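Local coordinates for alpha-galactosidase 1 (Saccharomyces cerevisiae, PDB 3LRK), which hydrolyses terminal, non-reducing alpha-D-galactose residues from alpha-D-galactosides such as galactose oligosaccharides, galactomannans and galactolipids, at residues A[242-247]-A[340-345]; A[280-285]-A[344-349]; A[55-60]-A[104-109]. The protein carries 1 engineered substitution. All blocks are in the same frame, centred on the assembly; numbering follows the deposited sequence.

Contact 1: residues A[242-247]-A[340-345]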
ATOM      1  N   ILE A 242       6.721  15.853 -10.896  1.00 19.72           N
ATOM      2  CA  ILE A 242       7.784  14.909 -11.249  1.00 20.01           C
ATOM      3  C   ILE A 242       9.056  15.175 -10.441  1.00 20.01           C
ATOM      4  O   ILE A 242       9.680  14.237  -9.946  1.00 19.58           O
ATOM      5  CB  ILE A 242       8.049  14.899 -12.784  1.00 19.97           C
ATOM      6  CG1 ILE A 242       6.868  14.215 -13.498  1.00 19.99           C
ATOM      7  CG2 ILE A 242       9.362  14.194 -13.124  1.00 20.27           C
ATOM      8  CD1 ILE A 242       6.848  14.401 -14.989  1.00 20.08           C
ATOM      9  N   LEU A 243       9.416  16.451 -10.285  1.00 20.19           N
ATOM     10  CA  LEU A 243      10.558  16.809  -9.437  1.00 20.47           C
ATOM     11  C   LEU A 243      10.353  16.322  -7.997  1.00 20.34           C
ATOM     12  O   LEU A 243      11.273  15.797  -7.376  1.00 20.29           O
ATOM     13  CB  LEU A 243      10.805  18.327  -9.446  1.00 21.19           C
ATOM     14  CG  LEU A 243      12.009  18.808  -8.628  1.00 20.59           C
ATOM     15  CD1 LEU A 243      13.319  18.274  -9.200  1.00 21.11           C
ATOM     16  CD2 LEU A 243      12.008  20.331  -8.570  1.00 21.88           C
ATOM     17  N   ASN A 244       9.150  16.518  -7.475  1.00 20.24           N
ATOM     18  CA  ASN A 244       8.805  16.063  -6.122  1.00 20.72           C
ATOM     19  C   ASN A 244       8.903  14.545  -5.949  1.00 20.25           C
ATOM     20  O   ASN A 244       9.435  14.057  -4.948  1.00 20.52           O
ATOM     21  CB  ASN A 244       7.417  16.566  -5.730  1.00 20.58           C
ATOM     22  CG  ASN A 244       7.410  18.056  -5.380  1.00 22.90           C
ATOM     23  OD1 ASN A 244       8.458  18.695  -5.291  1.00 24.69           O
ATOM     24  ND2 ASN A 244       6.224  18.608  -5.187  1.00 24.38           N
ATOM     25  N   LYS A 245       8.382  13.809  -6.921  1.00 20.08           N
ATOM     26  CA  LYS A 245       8.569  12.356  -6.980  1.00 19.65           C
ATOM     27  C   LYS A 245      10.051  11.942  -6.997  1.00 19.89           C
ATOM     28  O   LYS A 245      10.438  10.960  -6.347  1.00 19.52           O
ATOM     29  CB  LYS A 245       7.816  11.777  -8.180  1.00 19.30           C
ATOM     30  CG  LYS A 245       6.321  11.684  -7.941  1.00 18.22           C
ATOM     31  CD  LYS A 245       5.574  11.392  -9.221  1.00 19.40           C
ATOM     32  CE  LYS A 245       4.103  11.161  -8.938  1.00 17.31           C
ATOM     33  NZ  LYS A 245       3.347  11.234 -10.222  1.00 18.24           N
ATOM     34  N   ALA A 246      10.869  12.702  -7.726  1.00 19.54           N
ATOM     35  CA  ALA A 246      12.293  12.395  -7.878  1.00 19.74           C
ATOM     36  C   ALA A 246      13.131  12.690  -6.632  1.00 19.41           C
ATOM     37  O   ALA A 246      14.199  12.101  -6.444  1.00 19.53           O
ATOM     38  CB  ALA A 246      12.862  13.144  -9.088  1.00 19.38           C
ATOM     39  N   ALA A 247      12.653  13.619  -5.808  1.00 19.47           N
ATOM     40  CA  ALA A 247      13.409  14.131  -4.665  1.00 19.76           C
ATOM     41  C   ALA A 247      14.095  13.069  -3.786  1.00 19.68           C
ATOM     42  O   ALA A 247      15.310  13.163  -3.558  1.00 19.56           O
ATOM     43  CB  ALA A 247      12.546  15.097  -3.819  1.00 19.98           C
ATOM     44  N   GLN A 340      -1.774  25.641  -6.325  1.00 29.42           N
ATOM     45  CA  GLN A 340      -0.434  25.129  -6.044  1.00 28.81           C
ATOM     46  C   GLN A 340       0.533  26.238  -5.659  1.00 28.56           C
ATOM     47  O   GLN A 340       0.505  27.315  -6.248  1.00 28.72           O
ATOM     48  CB  GLN A 340       0.109  24.360  -7.250  1.00 28.80           C
ATOM     49  CG  GLN A 340      -0.871  23.320  -7.808  1.00 28.28           C
ATOM     50  CD  GLN A 340      -1.189  22.234  -6.802  1.00 28.89           C
ATOM     51  OE1 GLN A 340      -0.321  21.451  -6.435  1.00 29.09           O
ATOM     52  NE2 GLN A 340      -2.445  22.181  -6.352  1.00 28.82           N
ATOM     53  N   GLY A 341       1.387  25.964  -4.677  1.00 28.03           N
ATOM     54  CA  GLY A 341       2.412  26.921  -4.275  1.00 27.48           C
ATOM     55  C   GLY A 341       3.314  26.392  -3.191  1.00 27.10           C
ATOM     56  O   GLY A 341       2.883  26.166  -2.054  1.00 27.34           O
ATOM     57  N   GLU A 342       4.576  26.192  -3.543  1.00 26.81           N
ATOM     58  CA  GLU A 342       5.565  25.722  -2.596  1.00 26.31           C
ATOM     59  C   GLU A 342       6.925  26.317  -2.941  1.00 26.16           C
ATOM     60  O   GLU A 342       7.177  26.702  -4.082  1.00 25.83           O
ATOM     61  CB  GLU A 342       5.628  24.184  -2.567  1.00 26.58           C
ATOM     62  CG  GLU A 342       5.985  23.525  -3.903  1.00 26.52           C
ATOM     63  CD  GLU A 342       5.877  22.006  -3.859  1.00 26.85           C
ATOM     64  OE1 GLU A 342       6.627  21.378  -3.094  1.00 27.21           O
ATOM     65  OE2 GLU A 342       5.045  21.435  -4.599  1.00 28.11           O
ATOM     66  N   ILE A 343       7.788  26.390  -1.943  1.00 25.88           N
ATOM     67  CA  ILE A 343       9.156  26.867  -2.126  1.00 26.45           C
ATOM     68  C   ILE A 343      10.125  25.793  -1.652  1.00 26.10           C
ATOM     69  O   ILE A 343       9.845  25.078  -0.684  1.00 26.53           O
ATOM     70  CB  ILE A 343       9.402  28.216  -1.395  1.00 26.66           C
ATOM     71  CG1 ILE A 343       9.027  28.113   0.097  1.00 27.78           C
ATOM     72  CG2 ILE A 343       8.616  29.336  -2.092  1.00 26.60           C
ATOM     73  CD1 ILE A 343       9.698  29.154   1.003  1.00 29.18           C
ATOM     74  N   GLN A 344      11.249  25.660  -2.352  1.00 25.80           N
ATOM     75  CA  GLN A 344      12.214  24.611  -2.053  1.00 25.20           C
ATOM     76  C   GLN A 344      13.640  25.138  -2.109  1.00 25.50           C
ATOM     77  O   GLN A 344      13.952  26.056  -2.873  1.00 25.46           O
ATOM     78  CB  GLN A 344      12.069  23.426  -3.019  1.00 24.95           C
ATOM     79  CG  GLN A 344      10.621  22.932  -3.237  1.00 24.16           C
ATOM     80  CD  GLN A 344      10.541  21.668  -4.084  1.00 23.77           C
ATOM     81  OE1 GLN A 344      11.533  21.228  -4.659  1.00 23.08           O
ATOM     82  NE2 GLN A 344       9.349  21.083  -4.167  1.00 23.28           N
ATOM     83  N   MET A 345      14.491  24.547  -1.286  1.00 25.51           N
ATOM     84  CA  MET A 345      15.926  24.735  -1.387  1.00 26.00           C
ATOM     85  C   MET A 345      16.585  23.394  -1.674  1.00 25.32           C
ATOM     86  O   MET A 345      16.296  22.396  -1.001  1.00 25.76           O
ATOM     87  CB  MET A 345      16.486  25.291  -0.092  1.00 26.43           C
ATOM     88  CG  MET A 345      17.748  26.087  -0.281  1.00 29.97           C
ATOM     89  SD  MET A 345      18.972  25.784   0.993  1.00 39.22           S
ATOM     90  CE  MET A 345      19.853  24.494   0.143  1.00 33.92           C
TER
HETATM   91  O   HOH W   1      11.014  18.579  -5.009  1.00 44.01           O

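Contact 2: residues A[280-285]-A[344-349]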
ATOM      1  N   PHE A 280      14.731  23.447 -16.566  1.00 22.11           N
ATOM      2  CA  PHE A 280      16.039  23.047 -17.090  1.00 21.74           C
ATOM      3  C   PHE A 280      17.087  22.920 -15.976  1.00 21.12           C
ATOM      4  O   PHE A 280      17.831  21.937 -15.933  1.00 20.65           O
ATOM      5  CB  PHE A 280      16.498  24.019 -18.190  1.00 21.30           C
ATOM      6  CG  PHE A 280      17.747  23.593 -18.913  1.00 21.71           C
ATOM      7  CD1 PHE A 280      17.717  22.556 -19.861  1.00 20.44           C
ATOM      8  CD2 PHE A 280      18.959  24.252 -18.676  1.00 21.10           C
ATOM      9  CE1 PHE A 280      18.874  22.176 -20.541  1.00 19.28           C
ATOM     10  CE2 PHE A 280      20.123  23.885 -19.349  1.00 20.98           C
ATOM     11  CZ  PHE A 280      20.096  22.847 -20.280  1.00 19.72           C
ATOM     12  N   SER A 281      17.113  23.900 -15.069  1.00 21.07           N
ATOM     13  CA  SER A 281      18.064  23.923 -13.951  1.00 21.43           C
ATOM     14  C   SER A 281      17.861  22.758 -12.986  1.00 21.24           C
ATOM     15  O   SER A 281      18.836  22.171 -12.513  1.00 20.97           O
ATOM     16  CB  SER A 281      17.969  25.235 -13.170  1.00 21.20           C
ATOM     17  OG  SER A 281      18.251  26.352 -13.997  1.00 23.31           O
ATOM     18  N   MET A 282      16.602  22.434 -12.685  1.00 21.28           N
ATOM     19  CA  MET A 282      16.324  21.344 -11.739  1.00 21.16           C
ATOM     20  C   MET A 282      16.613  19.951 -12.327  1.00 21.16           C
ATOM     21  O   MET A 282      17.196  19.105 -11.646  1.00 21.13           O
ATOM     22  CB  MET A 282      14.920  21.457 -11.130  1.00 21.50           C
ATOM     23  CG  MET A 282      14.757  22.644 -10.139  1.00 21.89           C
ATOM     24  SD  MET A 282      16.089  22.814  -8.921  1.00 24.16           S
ATOM     25  CE  MET A 282      15.907  21.235  -8.080  1.00 24.45           C
ATOM     26  N   TRP A 283      16.245  19.737 -13.591  1.00 20.75           N
ATOM     27  CA  TRP A 283      16.627  18.516 -14.332  1.00 20.62           C
ATOM     28  C   TRP A 283      18.155  18.364 -14.392  1.00 20.79           C
ATOM     29  O   TRP A 283      18.687  17.267 -14.182  1.00 20.80           O
ATOM     30  CB  TRP A 283      16.033  18.513 -15.751  1.00 20.16           C
ATOM     31  CG  TRP A 283      14.652  17.850 -15.944  1.00 20.08           C
ATOM     32  CD1 TRP A 283      14.325  16.924 -16.902  1.00 20.46           C
ATOM     33  CD2 TRP A 283      13.447  18.073 -15.181  1.00 20.82           C
ATOM     34  NE1 TRP A 283      12.993  16.561 -16.789  1.00 20.36           N
ATOM     35  CE2 TRP A 283      12.434  17.252 -15.742  1.00 19.78           C
ATOM     36  CE3 TRP A 283      13.121  18.889 -14.081  1.00 20.51           C
ATOM     37  CZ2 TRP A 283      11.124  17.221 -15.237  1.00 19.68           C
ATOM     38  CZ3 TRP A 283      11.812  18.852 -13.575  1.00 21.03           C
ATOM     39  CH2 TRP A 283      10.834  18.017 -14.153  1.00 19.46           C
ATOM     40  N   ALA A 284      18.873  19.456 -14.661  1.00 21.00           N
ATOM     41  CA  ALA A 284      20.339  19.394 -14.620  1.00 21.16           C
ATOM     42  C   ALA A 284      20.843  18.970 -13.231  1.00 20.89           C
ATOM     43  O   ALA A 284      21.683  18.062 -13.099  1.00 20.88           O
ATOM     44  CB  ALA A 284      20.957  20.728 -15.040  1.00 21.13           C
ATOM     45  N   MET A 285      20.314  19.636 -12.212  1.00 20.83           N
ATOM     46  CA  MET A 285      20.796  19.514 -10.839  1.00 21.40           C
ATOM     47  C   MET A 285      20.586  18.133 -10.211  1.00 21.27           C
ATOM     48  O   MET A 285      21.378  17.700  -9.363  1.00 21.43           O
ATOM     49  CB  MET A 285      20.111  20.567  -9.978  1.00 21.58           C
ATOM     50  CG  MET A 285      20.888  20.949  -8.738  1.00 22.23           C
ATOM     51  SD  MET A 285      19.804  21.793  -7.587  1.00 23.43           S
ATOM     52  CE  MET A 285      18.557  20.527  -7.419  1.00 30.51           C
ATOM     53  N   GLN A 344      11.249  25.660  -2.352  1.00 25.80           N
ATOM     54  CA  GLN A 344      12.214  24.611  -2.053  1.00 25.20           C
ATOM     55  C   GLN A 344      13.640  25.138  -2.109  1.00 25.50           C
ATOM     56  O   GLN A 344      13.952  26.056  -2.873  1.00 25.46           O
ATOM     57  CB  GLN A 344      12.069  23.426  -3.019  1.00 24.95           C
ATOM     58  CG  GLN A 344      10.621  22.932  -3.237  1.00 24.16           C
ATOM     59  CD  GLN A 344      10.541  21.668  -4.084  1.00 23.77           C
ATOM     60  OE1 GLN A 344      11.533  21.228  -4.659  1.00 23.08           O
ATOM     61  NE2 GLN A 344       9.349  21.083  -4.167  1.00 23.28           N
ATOM     62  N   MET A 345      14.491  24.547  -1.286  1.00 25.51           N
ATOM     63  CA  MET A 345      15.926  24.735  -1.387  1.00 26.00           C
ATOM     64  C   MET A 345      16.585  23.394  -1.674  1.00 25.32           C
ATOM     65  O   MET A 345      16.296  22.396  -1.001  1.00 25.76           O
ATOM     66  CB  MET A 345      16.486  25.291  -0.092  1.00 26.43           C
ATOM     67  CG  MET A 345      17.748  26.087  -0.281  1.00 29.97           C
ATOM     68  SD  MET A 345      18.972  25.784   0.993  1.00 39.22           S
ATOM     69  CE  MET A 345      19.853  24.494   0.143  1.00 33.92           C
ATOM     70  N   TRP A 346      17.465  23.376  -2.672  1.00 24.33           N
ATOM     71  CA  TRP A 346      18.253  22.193  -2.990  1.00 23.84           C
ATOM     72  C   TRP A 346      19.731  22.545  -2.910  1.00 24.50           C
ATOM     73  O   TRP A 346      20.121  23.704  -3.103  1.00 24.34           O
ATOM     74  CB  TRP A 346      17.925  21.667  -4.389  1.00 22.64           C
ATOM     75  CG  TRP A 346      16.513  21.147  -4.599  1.00 22.19           C
ATOM     76  CD1 TRP A 346      15.354  21.868  -4.528  1.00 20.55           C
ATOM     77  CD2 TRP A 346      16.129  19.806  -4.968  1.00 20.96           C
ATOM     78  NE1 TRP A 346      14.274  21.058  -4.806  1.00 21.41           N
ATOM     79  CE2 TRP A 346      14.725  19.794  -5.098  1.00 20.52           C
ATOM     80  CE3 TRP A 346      16.840  18.618  -5.208  1.00 21.82           C
ATOM     81  CZ2 TRP A 346      14.009  18.634  -5.427  1.00 21.10           C
ATOM     82  CZ3 TRP A 346      16.125  17.465  -5.553  1.00 21.27           C
ATOM     83  CH2 TRP A 346      14.727  17.483  -5.651  1.00 20.73           C
ATOM     84  N   SER A 347      20.547  21.537  -2.622  1.00 25.04           N
ATOM     85  CA  SER A 347      21.993  21.701  -2.497  1.00 25.40           C
ATOM     86  C   SER A 347      22.654  20.377  -2.831  1.00 25.59           C
ATOM     87  O   SER A 347      22.107  19.313  -2.521  1.00 25.90           O
ATOM     88  CB  SER A 347      22.364  22.145  -1.080  1.00 25.26           C
ATOM     89  OG  SER A 347      23.763  22.330  -0.948  1.00 26.44           O
ATOM     90  N   GLY A 348      23.821  20.441  -3.464  1.00 25.72           N
ATOM     91  CA  GLY A 348      24.549  19.237  -3.851  1.00 26.04           C
ATOM     92  C   GLY A 348      26.028  19.472  -4.097  1.00 26.61           C
ATOM     93  O   GLY A 348      26.424  20.554  -4.548  1.00 26.38           O
ATOM     94  N   PRO A 349      26.857  18.451  -3.812  1.00 26.86           N
ATOM     95  CA  PRO A 349      28.298  18.559  -4.013  1.00 26.89           C
ATOM     96  C   PRO A 349      28.685  18.473  -5.481  1.00 27.25           C
ATOM     97  O   PRO A 349      27.962  17.872  -6.284  1.00 26.95           O
ATOM     98  CB  PRO A 349      28.848  17.350  -3.258  1.00 26.87           C
ATOM     99  CG  PRO A 349      27.744  16.349  -3.278  1.00 26.69           C
ATOM    100  CD  PRO A 349      26.468  17.138  -3.259  1.00 26.71           C
TER

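Contact 3: residues A[55-60]-A[104-109]. With NAG (2-acetamido-2-deoxy-beta-D-glucopyranose), chain D.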
ATOM      1  N   ARG A  55      20.076  20.566 -38.059  1.00 27.60           N
ATOM      2  CA  ARG A  55      19.747  21.767 -37.283  1.00 27.87           C
ATOM      3  C   ARG A  55      20.409  21.753 -35.904  1.00 27.96           C
ATOM      4  O   ARG A  55      20.954  22.762 -35.482  1.00 27.92           O
ATOM      5  CB  ARG A  55      18.225  21.921 -37.161  1.00 28.12           C
ATOM      6  CG  ARG A  55      17.719  23.072 -36.282  1.00 28.80           C
ATOM      7  CD  ARG A  55      17.946  24.443 -36.909  1.00 31.34           C
ATOM      8  NE  ARG A  55      17.010  25.445 -36.390  1.00 33.10           N
ATOM      9  CZ  ARG A  55      17.061  26.751 -36.662  1.00 34.30           C
ATOM     10  NH1 ARG A  55      18.020  27.253 -37.437  1.00 33.84           N
ATOM     11  NH2 ARG A  55      16.149  27.562 -36.145  1.00 34.54           N
ATOM     12  N   ILE A  56      20.380  20.607 -35.218  1.00 27.82           N
ATOM     13  CA  ILE A  56      21.012  20.487 -33.891  1.00 27.65           C
ATOM     14  C   ILE A  56      22.528  20.655 -33.985  1.00 27.42           C
ATOM     15  O   ILE A  56      23.148  21.284 -33.125  1.00 27.53           O
ATOM     16  CB  ILE A  56      20.613  19.155 -33.179  1.00 27.32           C
ATOM     17  CG1 ILE A  56      19.120  19.200 -32.816  1.00 27.83           C
ATOM     18  CG2 ILE A  56      21.469  18.904 -31.928  1.00 27.79           C
ATOM     19  CD1 ILE A  56      18.577  17.928 -32.209  1.00 29.44           C
ATOM     20  N   SER A  57      23.115  20.092 -35.036  1.00 27.50           N
ATOM     21  CA  SER A  57      24.521  20.325 -35.348  1.00 27.71           C
ATOM     22  C   SER A  57      24.803  21.821 -35.596  1.00 27.76           C
ATOM     23  O   SER A  57      25.682  22.408 -34.949  1.00 27.68           O
ATOM     24  CB  SER A  57      24.951  19.483 -36.558  1.00 27.25           C
ATOM     25  OG  SER A  57      26.356  19.525 -36.724  1.00 26.77           O
ATOM     26  N   ASP A  58      24.047  22.426 -36.516  1.00 28.00           N
ATOM     27  CA  ASP A  58      24.304  23.817 -36.945  1.00 28.24           C
ATOM     28  C   ASP A  58      24.091  24.839 -35.826  1.00 28.30           C
ATOM     29  O   ASP A  58      24.808  25.844 -35.759  1.00 28.41           O
ATOM     30  CB  ASP A  58      23.482  24.189 -38.187  1.00 28.10           C
ATOM     31  CG  ASP A  58      23.899  23.418 -39.426  1.00 28.94           C
ATOM     32  OD1 ASP A  58      25.036  22.889 -39.474  1.00 29.37           O
ATOM     33  OD2 ASP A  58      23.079  23.342 -40.371  1.00 30.05           O
ATOM     34  N   LEU A  59      23.133  24.572 -34.934  1.00 27.84           N
ATOM     35  CA  LEU A  59      22.917  25.426 -33.753  1.00 27.35           C
ATOM     36  C   LEU A  59      24.008  25.281 -32.688  1.00 26.61           C
ATOM     37  O   LEU A  59      23.997  25.994 -31.685  1.00 26.96           O
ATOM     38  CB  LEU A  59      21.524  25.197 -33.134  1.00 27.32           C
ATOM     39  CG  LEU A  59      20.293  25.523 -33.995  1.00 28.25           C
ATOM     40  CD1 LEU A  59      19.006  25.128 -33.264  1.00 27.68           C
ATOM     41  CD2 LEU A  59      20.247  27.001 -34.436  1.00 27.83           C
ATOM     42  N   GLY A  60      24.943  24.359 -32.904  1.00 26.08           N
ATOM     43  CA  GLY A  60      26.053  24.150 -31.973  1.00 25.12           C
ATOM     44  C   GLY A  60      25.618  23.384 -30.734  1.00 24.77           C
ATOM     45  O   GLY A  60      26.362  23.288 -29.766  1.00 24.26           O
ATOM     46  N   HIS A 104      26.050   9.009 -37.728  1.00 21.78           N
ATOM     47  CA  HIS A 104      27.432   8.770 -37.312  1.00 22.58           C
ATOM     48  C   HIS A 104      28.429   9.615 -38.112  1.00 23.25           C
ATOM     49  O   HIS A 104      29.428  10.087 -37.569  1.00 23.67           O
ATOM     50  CB  HIS A 104      27.780   7.278 -37.422  1.00 22.07           C
ATOM     51  CG  HIS A 104      26.988   6.407 -36.490  1.00 22.23           C
ATOM     52  ND1 HIS A 104      26.725   5.078 -36.751  1.00 21.85           N
ATOM     53  CD2 HIS A 104      26.383   6.686 -35.311  1.00 21.37           C
ATOM     54  CE1 HIS A 104      26.007   4.571 -35.764  1.00 21.59           C
ATOM     55  NE2 HIS A 104      25.788   5.525 -34.876  1.00 23.08           N
ATOM     56  N   ASN A 105      28.141   9.812 -39.394  1.00 24.24           N
ATOM     57  CA  ASN A 105      28.982  10.654 -40.254  1.00 25.57           C
ATOM     58  C   ASN A 105      28.956  12.139 -39.890  1.00 26.25           C
ATOM     59  O   ASN A 105      29.816  12.900 -40.338  1.00 27.22           O
ATOM     60  CB  ASN A 105      28.645  10.441 -41.732  1.00 25.35           C
ATOM     61  CG  ASN A 105      29.169   9.109 -42.270  1.00 26.37           C
ATOM     62  OD1 ASN A 105      29.618   8.246 -41.505  1.00 27.06           O
ATOM     63  ND2 ASN A 105      29.086   8.933 -43.596  1.00 27.14           N
ATOM     64  N   ASN A 106      27.982  12.551 -39.078  1.00 26.48           N
ATOM     65  CA  ASN A 106      27.970  13.905 -38.516  1.00 26.73           C
ATOM     66  C   ASN A 106      28.209  13.905 -36.999  1.00 26.02           C
ATOM     67  O   ASN A 106      27.839  14.850 -36.300  1.00 26.52           O
ATOM     68  CB  ASN A 106      26.671  14.640 -38.883  1.00 26.88           C
ATOM     69  CG  ASN A 106      26.795  16.165 -38.786  1.00 28.93           C
ATOM     70  OD1 ASN A 106      27.891  16.723 -38.650  1.00 29.65           O
ATOM     71  ND2 ASN A 106      25.656  16.842 -38.859  1.00 30.07           N
ATOM     72  N   SER A 107      28.853  12.846 -36.513  1.00 25.72           N
ATOM     73  CA  SER A 107      29.263  12.707 -35.104  1.00 25.36           C
ATOM     74  C   SER A 107      28.079  12.674 -34.136  1.00 24.60           C
ATOM     75  O   SER A 107      28.188  13.114 -32.985  1.00 24.51           O
ATOM     76  CB  SER A 107      30.272  13.796 -34.701  1.00 26.05           C
ATOM     77  OG  SER A 107      31.444  13.706 -35.491  1.00 27.65           O
ATOM     78  N   PHE A 108      26.946  12.170 -34.618  1.00 23.75           N
ATOM     79  CA  PHE A 108      25.788  11.911 -33.770  1.00 23.06           C
ATOM     80  C   PHE A 108      25.744  10.440 -33.362  1.00 22.50           C
ATOM     81  O   PHE A 108      26.381   9.589 -33.989  1.00 22.32           O
ATOM     82  CB  PHE A 108      24.484  12.254 -34.501  1.00 23.29           C
ATOM     83  CG  PHE A 108      24.127  13.719 -34.485  1.00 23.70           C
ATOM     84  CD1 PHE A 108      24.178  14.471 -35.660  1.00 25.05           C
ATOM     85  CD2 PHE A 108      23.730  14.340 -33.308  1.00 24.75           C
ATOM     86  CE1 PHE A 108      23.848  15.824 -35.664  1.00 23.73           C
ATOM     87  CE2 PHE A 108      23.393  15.692 -33.293  1.00 25.62           C
ATOM     88  CZ  PHE A 108      23.449  16.439 -34.483  1.00 25.19           C
ATOM     89  N   LEU A 109      24.968  10.151 -32.320  1.00 21.32           N
ATOM     90  CA  LEU A 109      24.626   8.788 -31.961  1.00 20.42           C
ATOM     91  C   LEU A 109      23.124   8.570 -32.220  1.00 20.10           C
ATOM     92  O   LEU A 109      22.340   9.514 -32.134  1.00 19.99           O
ATOM     93  CB  LEU A 109      25.005   8.506 -30.499  1.00 19.85           C
ATOM     94  CG  LEU A 109      26.522   8.496 -30.228  1.00 19.90           C
ATOM     95  CD1 LEU A 109      26.818   8.248 -28.727  1.00 20.26           C
ATOM     96  CD2 LEU A 109      27.234   7.437 -31.115  1.00 19.89           C
TER
HETATM   97  C1  NAG D1001      29.820   7.790 -44.097  1.00 28.61           C
HETATM   98  C2  NAG D1001      29.229   7.446 -45.461  1.00 28.82           C
HETATM   99  C3  NAG D1001      29.955   6.239 -46.061  1.00 29.10           C
HETATM  100  C4  NAG D1001      31.474   6.449 -46.077  1.00 29.16           C
HETATM  101  C5  NAG D1001      31.972   6.980 -44.734  1.00 29.92           C
HETATM  102  C6  NAG D1001      33.415   7.465 -44.833  1.00 32.05           C
HETATM  103  C7  NAG D1001      26.877   8.152 -45.556  1.00 28.33           C
HETATM  104  C8  NAG D1001      25.448   7.700 -45.609  1.00 26.81           C
HETATM  105  N2  NAG D1001      27.797   7.198 -45.378  1.00 28.68           N
HETATM  106  O3  NAG D1001      29.489   5.999 -47.370  1.00 27.84           O
HETATM  107  O4  NAG D1001      32.128   5.228 -46.383  1.00 29.87           O
HETATM  108  O5  NAG D1001      31.195   8.076 -44.275  1.00 28.69           O
HETATM  109  O6  NAG D1001      33.934   7.442 -43.522  1.00 33.30           O
HETATM  110  O7  NAG D1001      27.153   9.348 -45.665  1.00 28.43           O
HETATM  111  O   HOH W   2      25.093  19.508 -40.298  1.00 39.34           O

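Contact 1: residues A[242-247]-A[340-345]
The carboxamide of Asn-244 meets Gln-344 and Glu-342 with its two ends. Its OD1 accepts from Gln-344 NE2 at 2.8 Å, the donor lying on a lone pair in the carbonyl plane, and the two amides are nearly coplanar, 23° apart. Its ND2 donates a hydrogen bond to Glu-342 OE2 at 3.1 Å, on the syn side but 27° out of the carboxylate plane, and a weak one to Glu-342 OE1. Water 1 donates to Asn-244 OD1 (2.6 Å) and Gln-344 OE1 (2.7 Å), closing a second path between the amides. With an alanine for Asn-244, Gln-344 NE2 would probably lose its acceptor on the helix, Glu-342 OE2 its amide donor and the water one of its two acceptors. Behind this first shell, Gln-344 NE2 donates to Glu-342 OE1 at 2.9 Å, from above the carboxylate plane, while Arg-329 forms a salt bridge with the same oxygen. Gln-344 OE1 also accepts from Trp-346 NE1. Leu-243 CD2 packs 4.0 Å from Gln-344 OE1. The axes of segments 242-246 and 342-345 come no closer than 12.3 Å, so the extended Glu-342 and Gln-344 reach across to Asn-244, joining helix 239-246 of the GH27 TIM-barrel domain to the C-terminal beta-sandwich.

Contact 2: residues A[280-285]-A[344-349]
The backbones are nearest at Met-285 and Gly-348, CA to CA 7.9 Å, and the side chains of Met-282, Met-285 and Trp-346 lie between helix 273-285 and strand 342-349. Met-282 sends its methyl over one face of the indole: CE stands 3.4 Å from the centroid of the Trp-346 five-membered ring and 7° off the ring normal, a CH-pi contact. Bends at chi2 and chi3 fold the chain so that CE leads, leaving SD farther above the same ring, 4.7 Å from its centroid, as a more distant Met-aromatic contact. This is where a helix of the TIM-barrel domain meets the antiparallel sheet of the C-terminal beta-sandwich, and Ala-358 on the adjoining strand touches both methionines. Met-285 approaches obliquely, with CE 3.3 Å from Trp-346 CB. The modelled methyls of Met-282 and Met-285 come too close to each other, so their fine placement is doubtful. At the indole edge, Trp-346 NE1 donates to Gln-344 OE1 at 2.8 Å, nearly in the ring plane and in the carbonyl plane, with an N-H...O angle of 159°. That bond satisfies the buried indole nitrogen and restrains the ring's rotation, while Leu-243 of helix 239-246 touches both Met-282 and Trp-346.

Contact 3: residues A[55-60]-A[104-109]
Asn-106 and Phe-108 carry the side-chain contacts from segment 104-109 to Ser-57 and Ile-56, on the last turn of helix 46-58. His-104 and Asn-105 come first, at the end of helix 96-105. His-104 NE2 hydrogen-bonds to Asp-144 OD2, and Asn-105 bears an N-linked glycan, its ND2 bonded covalently to C1 of the N-acetylglucosamine at 1.4 Å. Asn-106 then points its amide at the neighbouring helix: with CG anti to the backbone N (chi1 -159°), ND2 comes 3.6 Å from Ser-57 CB. A water links Asn-106 ND2 and Asp-58 OD1 through two weak bonds. Ser-107 has positive phi and is the C-prime residue of a Schellman motif, with Ser-107 N hydrogen-bonded to His-104 O at 3.0 Å and Phe-108 N to Leu-103 O; Gly-60 ends the partner helix in the same way. Both helices belong to the TIM-barrel domain, and after Phe-108 the chain enters strand 109-115 of the parallel barrel sheet. To Ser-57 and Ile-56, Phe-108 presents its rim. Ser-57 N lies near the ring plane, 3.7 Å from Phe-108 CZ, and Ile-56 CG2 meets the same edge 4.0 Å from CE2. Lys-62 NZ hydrogen-bonds to Ser-57 OG and Asn-106 O, and Lys-62 makes a cation-pi contact with Phe-108. Leu-109 continues into the barrel, pairing its backbone with Lys-67 and Ile-69.

How the contacts relate
Contacts 1 and 2 both use strand 342-349 and adjoin at the buried interface between barrel and beta-sandwich, their centres 11 Å apart. Gln-344 belongs to both, and packing of Leu-243 CG against Trp-346 CZ2 (3.8 Å) joins them further. Their chemistry nevertheless divides: 242-247/340-345 is a polar network with a bridging water, whereas 280-285/344-349 is apolar across the two segments, a packing of methionines on an indole. Contact 3 lies on the opposite side of the chain's centre, about 28 Å from contact 2 and 34 Å from contact 1 between centres. Lying within the barrel domain and only partly buried, it combines an aromatic edge, a weak water link and a glycosylated helix end.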